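Local coordinates for protein soluble lytic transglycosylase B3 (Pseudomonas aeruginosa, PDB 5ANZ) that probably cleaves peptidoglycan as a soluble lytic transglycosylase that takes part in turnover of the bacterial cell wall, and carries a bound calcium ion, at residues Pro411-Leu414 against Asp415-Thr419; Tyr130-Ala134 against Asp135-Ala139. All coordinates share one frame; numbering follows the deposited sequence.

Interaction 1: Pro411-Leu414 against Asp415-Thr419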
loop_
_atom_site.group_PDB
_atom_site.type_symbol
_atom_site.label_atom_id
_atom_site.label_comp_id
_atom_site.label_asym_id
_atom_site.label_seq_id
_atom_site.Cartn_x
_atom_site.Cartn_y
_atom_site.Cartn_z
ATOM N N PRO A 411 -16.170 -15.227 -10.472
ATOM C CA PRO A 411 -17.550 -15.280 -10.962
ATOM C C PRO A 411 -18.116 -16.705 -11.011
ATOM O O PRO A 411 -19.296 -16.903 -10.718
ATOM C CB PRO A 411 -17.435 -14.689 -12.367
ATOM C CG PRO A 411 -16.321 -13.693 -12.239
ATOM C CD PRO A 411 -15.336 -14.304 -11.265
ATOM N N ALA A 412 -17.280 -17.680 -11.363
ATOM C CA ALA A 412 -17.728 -19.062 -11.492
ATOM C C ALA A 412 -18.162 -19.629 -10.139
ATOM O O ALA A 412 -19.102 -20.422 -10.064
ATOM C CB ALA A 412 -16.636 -19.920 -12.101
ATOM N N LEU A 413 -17.482 -19.218 -9.070
ATOM C CA LEU A 413 -17.886 -19.622 -7.722
ATOM C C LEU A 413 -19.248 -19.037 -7.377
ATOM O O LEU A 413 -20.123 -19.723 -6.847
ATOM C CB LEU A 413 -16.860 -19.176 -6.686
ATOM C CG LEU A 413 -17.207 -19.457 -5.223
ATOM C CD1 LEU A 413 -17.420 -20.946 -4.990
ATOM C CD2 LEU A 413 -16.099 -18.917 -4.318
ATOM N N LEU A 414 -19.421 -17.756 -7.675
ATOM C CA LEU A 414 -20.704 -17.112 -7.481
ATOM C C LEU A 414 -21.803 -17.795 -8.317
ATOM O O LEU A 414 -22.925 -17.982 -7.839
ATOM C CB LEU A 414 -20.608 -15.625 -7.829
ATOM C CG LEU A 414 -21.760 -14.759 -7.327
ATOM C CD1 LEU A 414 -21.911 -14.910 -5.817
ATOM C CD2 LEU A 414 -21.519 -13.308 -7.702
ATOM N N ASP A 415 -21.479 -18.171 -9.556
ATOM C CA ASP A 415 -22.454 -18.839 -10.432
ATOM C C ASP A 415 -22.849 -20.219 -9.902
ATOM O O ASP A 415 -24.005 -20.634 -10.013
ATOM C CB ASP A 415 -21.905 -18.986 -11.852
ATOM C CG ASP A 415 -21.845 -17.669 -12.596
ATOM O OD1 ASP A 415 -22.619 -16.750 -12.249
ATOM O OD2 ASP A 415 -21.026 -17.558 -13.534
ATOM N N ARG A 416 -21.881 -20.938 -9.351
ATOM C CA ARG A 416 -22.154 -22.252 -8.778
ATOM C C ARG A 416 -23.062 -22.108 -7.560
ATOM O O ARG A 416 -24.022 -22.860 -7.393
ATOM C CB ARG A 416 -20.850 -22.960 -8.399
ATOM C CG ARG A 416 -21.046 -24.281 -7.681
ATOM C CD ARG A 416 -21.719 -25.317 -8.569
ATOM N NE ARG A 416 -21.050 -26.612 -8.485
ATOM C CZ ARG A 416 -21.271 -27.506 -7.526
ATOM N NH1 ARG A 416 -22.146 -27.247 -6.564
ATOM N NH2 ARG A 416 -20.615 -28.659 -7.528
ATOM N N LEU A 417 -22.754 -21.121 -6.725
ATOM C CA LEU A 417 -23.514 -20.848 -5.511
ATOM C C LEU A 417 -24.987 -20.542 -5.758
ATOM O O LEU A 417 -25.828 -20.852 -4.917
ATOM C CB LEU A 417 -22.872 -19.684 -4.752
ATOM C CG LEU A 417 -21.665 -20.064 -3.895
ATOM C CD1 LEU A 417 -20.862 -18.833 -3.510
ATOM C CD2 LEU A 417 -22.128 -20.801 -2.651
ATOM N N ARG A 418 -25.307 -19.935 -6.898
ATOM C CA ARG A 418 -26.687 -19.545 -7.166
ATOM C C ARG A 418 -27.405 -20.457 -8.159
ATOM O O ARG A 418 -28.326 -20.018 -8.847
ATOM C CB ARG A 418 -26.746 -18.103 -7.675
ATOM C CG ARG A 418 -25.911 -17.835 -8.912
ATOM C CD ARG A 418 -26.406 -16.598 -9.644
ATOM N NE ARG A 418 -25.314 -15.812 -10.212
ATOM C CZ ARG A 418 -24.759 -14.768 -9.604
ATOM N NH1 ARG A 418 -25.195 -14.391 -8.411
ATOM N NH2 ARG A 418 -23.772 -14.100 -10.186
ATOM N N THR A 419 -26.997 -21.721 -8.229
ATOM C CA THR A 419 -27.664 -22.685 -9.104
ATOM C C THR A 419 -29.145 -22.827 -8.761
ATOM O O THR A 419 -29.772 -23.836 -9.084
ATOM C CB THR A 419 -27.011 -24.077 -9.029
ATOM O OG1 THR A 419 -26.867 -24.464 -7.656
ATOM C CG2 THR A 419 -25.650 -24.069 -9.707
#

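Interaction 2: Tyr130-Ala134 against Asp135-Ala139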
loop_
_atom_site.group_PDB
_atom_site.type_symbol
_atom_site.label_atom_id
_atom_site.label_comp_id
_atom_site.label_asym_id
_atom_site.label_seq_id
_atom_site.Cartn_x
_atom_site.Cartn_y
_atom_site.Cartn_z
ATOM N N TYR A 130 20.796 4.143 6.573
ATOM C CA TYR A 130 19.585 3.510 7.090
ATOM C C TYR A 130 19.582 2.003 6.866
ATOM O O TYR A 130 18.700 1.313 7.359
ATOM C CB TYR A 130 18.335 4.135 6.455
ATOM C CG TYR A 130 18.179 5.585 6.841
ATOM C CD1 TYR A 130 17.623 5.935 8.064
ATOM C CD2 TYR A 130 18.628 6.605 6.007
ATOM C CE1 TYR A 130 17.506 7.253 8.441
ATOM C CE2 TYR A 130 18.515 7.934 6.376
ATOM C CZ TYR A 130 17.947 8.249 7.594
ATOM O OH TYR A 130 17.834 9.560 7.996
ATOM N N ALA A 131 20.582 1.495 6.151
ATOM C CA ALA A 131 20.609 0.078 5.795
ATOM C C ALA A 131 19.303 -0.305 5.088
ATOM O O ALA A 131 18.610 -1.267 5.477
ATOM C CB ALA A 131 20.829 -0.791 7.013
ATOM N N VAL A 132 18.990 0.443 4.036
ATOM C CA VAL A 132 17.840 0.142 3.193
ATOM C C VAL A 132 18.285 0.223 1.738
ATOM O O VAL A 132 18.941 1.183 1.346
ATOM C CB VAL A 132 16.665 1.108 3.422
ATOM C CG1 VAL A 132 15.526 0.789 2.475
ATOM C CG2 VAL A 132 16.182 1.009 4.880
ATOM N N ASP A 133 17.921 -0.785 0.955
ATOM C CA ASP A 133 18.335 -0.866 -0.440
ATOM C C ASP A 133 17.779 0.281 -1.266
ATOM O O ASP A 133 16.585 0.576 -1.205
ATOM C CB ASP A 133 17.902 -2.205 -1.038
ATOM C CG ASP A 133 18.562 -3.377 -0.332
ATOM O OD1 ASP A 133 19.694 -3.732 -0.706
ATOM O OD2 ASP A 133 17.981 -3.912 0.629
ATOM N N ALA A 134 18.653 0.905 -2.050
ATOM C CA ALA A 134 18.272 2.045 -2.873
ATOM C C ALA A 134 17.150 1.679 -3.830
ATOM O O ALA A 134 16.275 2.502 -4.099
ATOM C CB ALA A 134 19.468 2.564 -3.655
ATOM N N ASP A 135 17.188 0.457 -4.364
ATOM C CA ASP A 135 16.211 0.078 -5.382
ATOM C C ASP A 135 14.820 0.026 -4.782
ATOM O O ASP A 135 13.837 0.376 -5.439
ATOM C CB ASP A 135 16.551 -1.267 -6.022
ATOM C CG ASP A 135 17.772 -1.203 -6.938
ATOM O OD1 ASP A 135 18.232 -0.089 -7.283
ATOM O OD2 ASP A 135 18.261 -2.289 -7.326
ATOM N N ALA A 136 14.728 -0.386 -3.518
ATOM C CA ALA A 136 13.435 -0.432 -2.841
ATOM C C ALA A 136 12.927 0.976 -2.513
ATOM O O ALA A 136 11.752 1.257 -2.715
ATOM C CB ALA A 136 13.514 -1.265 -1.571
ATOM N N VAL A 137 13.812 1.846 -2.032
ATOM C CA VAL A 137 13.456 3.260 -1.801
ATOM C C VAL A 137 12.928 3.897 -3.084
ATOM O O VAL A 137 11.877 4.545 -3.086
ATOM C CB VAL A 137 14.661 4.056 -1.285
ATOM C CG1 VAL A 137 14.317 5.545 -1.144
ATOM C CG2 VAL A 137 15.110 3.525 0.074
ATOM N N VAL A 138 13.640 3.698 -4.189
ATOM C CA VAL A 138 13.209 4.301 -5.439
ATOM C C VAL A 138 11.918 3.650 -5.960
ATOM O O VAL A 138 11.070 4.327 -6.524
ATOM C CB VAL A 138 14.334 4.252 -6.500
ATOM C CG1 VAL A 138 13.814 4.640 -7.893
ATOM C CG2 VAL A 138 15.479 5.208 -6.077
ATOM N N ALA A 139 11.737 2.348 -5.733
ATOM C CA ALA A 139 10.496 1.723 -6.168
ATOM C C ALA A 139 9.299 2.288 -5.416
ATOM O O ALA A 139 8.248 2.507 -5.998
ATOM C CB ALA A 139 10.572 0.193 -5.995
#

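Interaction 1: Pro411-Leu414 against Asp415-Thr419
Leu414 and Arg418 meet near the C-terminal end of the short helix 411-417, the last helix of the chain, in the putative peptidoglycan-binding region. The helix is built from three good i to i+4 backbone bonds. Asp415 N donates to Pro411 O at 2.8 Å. Arg416 N to Ala412 O and Leu417 N to Leu413 O follow. The fourth bond, Arg418 N to Leu414 O, is long at 3.2 Å and weak. The helix is ending here, for Arg418 is the first residue to leave helical backbone angles.

The side chain of Arg418 turns back over this last turn. Its CG lies between the backbone N and the carbonyl carbon (chi1 57°), which brings it to 3.2 Å from Leu414 O. A bend at chi3 then swings the guanidinium over Leu414. Leu414 O and, nearer the NH1/NH2 rim, Leu414 CG lie over the same face of the group, and Leu414 CD2 comes to 3.4 Å from Arg418 NH2. Charge helps to hold it: Arg418 NE forms a salt bridge with Asp415 OD1 at 3.5 Å, and Arg418 NH1 forms another with Glu367. The guanidinium is thus held by two carboxylates as well as by the leucine.

On the buried side, Leu413 CG meets Leu417 CD1 at 4.1 Å, one turn further on. Thr419 N closes the end by bonding to Arg416 O.

The helix packs against two others. Leu414 rests on Gln364 and Glu367 of helix 362-374, and Leu417 touches Leu368 of the same helix. Leu413 reaches Ile394 and Phe401 of helix 388-401, while Leu417 also meets Cys397 there.

Interaction 2: Tyr130-Ala134 against Asp135-Ala139
Val132 and Val137 touch through one methyl each, CG1 against CG2, at 3.7 Å. The two side chains cross at about a right angle. Val137 CG2 lies beside its own backbone N (CG1 is anti to that N, chi1 176°), and this branch also comes to 3.5 Å from Asp133 O. That carbonyl oxygen takes two backbone N-H groups. Val137 N makes a nearly straight bond to Asp133 O, 3.2 Å and 170°. Ala136 N makes a weak, bent one to the same atom. Val138 N then bonds to Ala134 O at 2.9 Å, and the regular helix is under way.

Asp133 occupies the N-cap position, but its side chain makes no capping bond. Its OD2 instead accepts from Trp247 NE1 and Gly250 N, which fix the carboxylate away from the helix end. Ala134 N is bonded to Asp127 OD2. Asp135 OD2 forms a salt bridge with Lys344, and Val137 packs on Leu235 of helix 231-244.

This is a tight link between two helices: helix 120-130 ends, Ala131 has positive phi, and helix 134-145 of the lysozyme-like transglycosylase domain begins.

How the interactions relate
Both interactions are local, within one continuous stretch each. Interaction 1 spans a short helix to its C-terminal end; interaction 2 covers the start of another, helix 134-145. Their centres are 44 Å apart and their nearest atoms about 29 Å, so they do not touch. They lie on opposite sides of the chain's centre, interaction 2 in the transglycosylase domain and interaction 1 in the putative peptidoglycan-binding domain. Interaction 2 is closer to the sugar- and calcium-binding residues. The side chain of Val137 is about 8 Å from that of Tyr326, which binds N-acetyl-D-glucosamine in another structure of this protein; no sugar is bound here. It is about 11 Å from that of calcium-binding Asp233. Interaction 1 lies away from these sites.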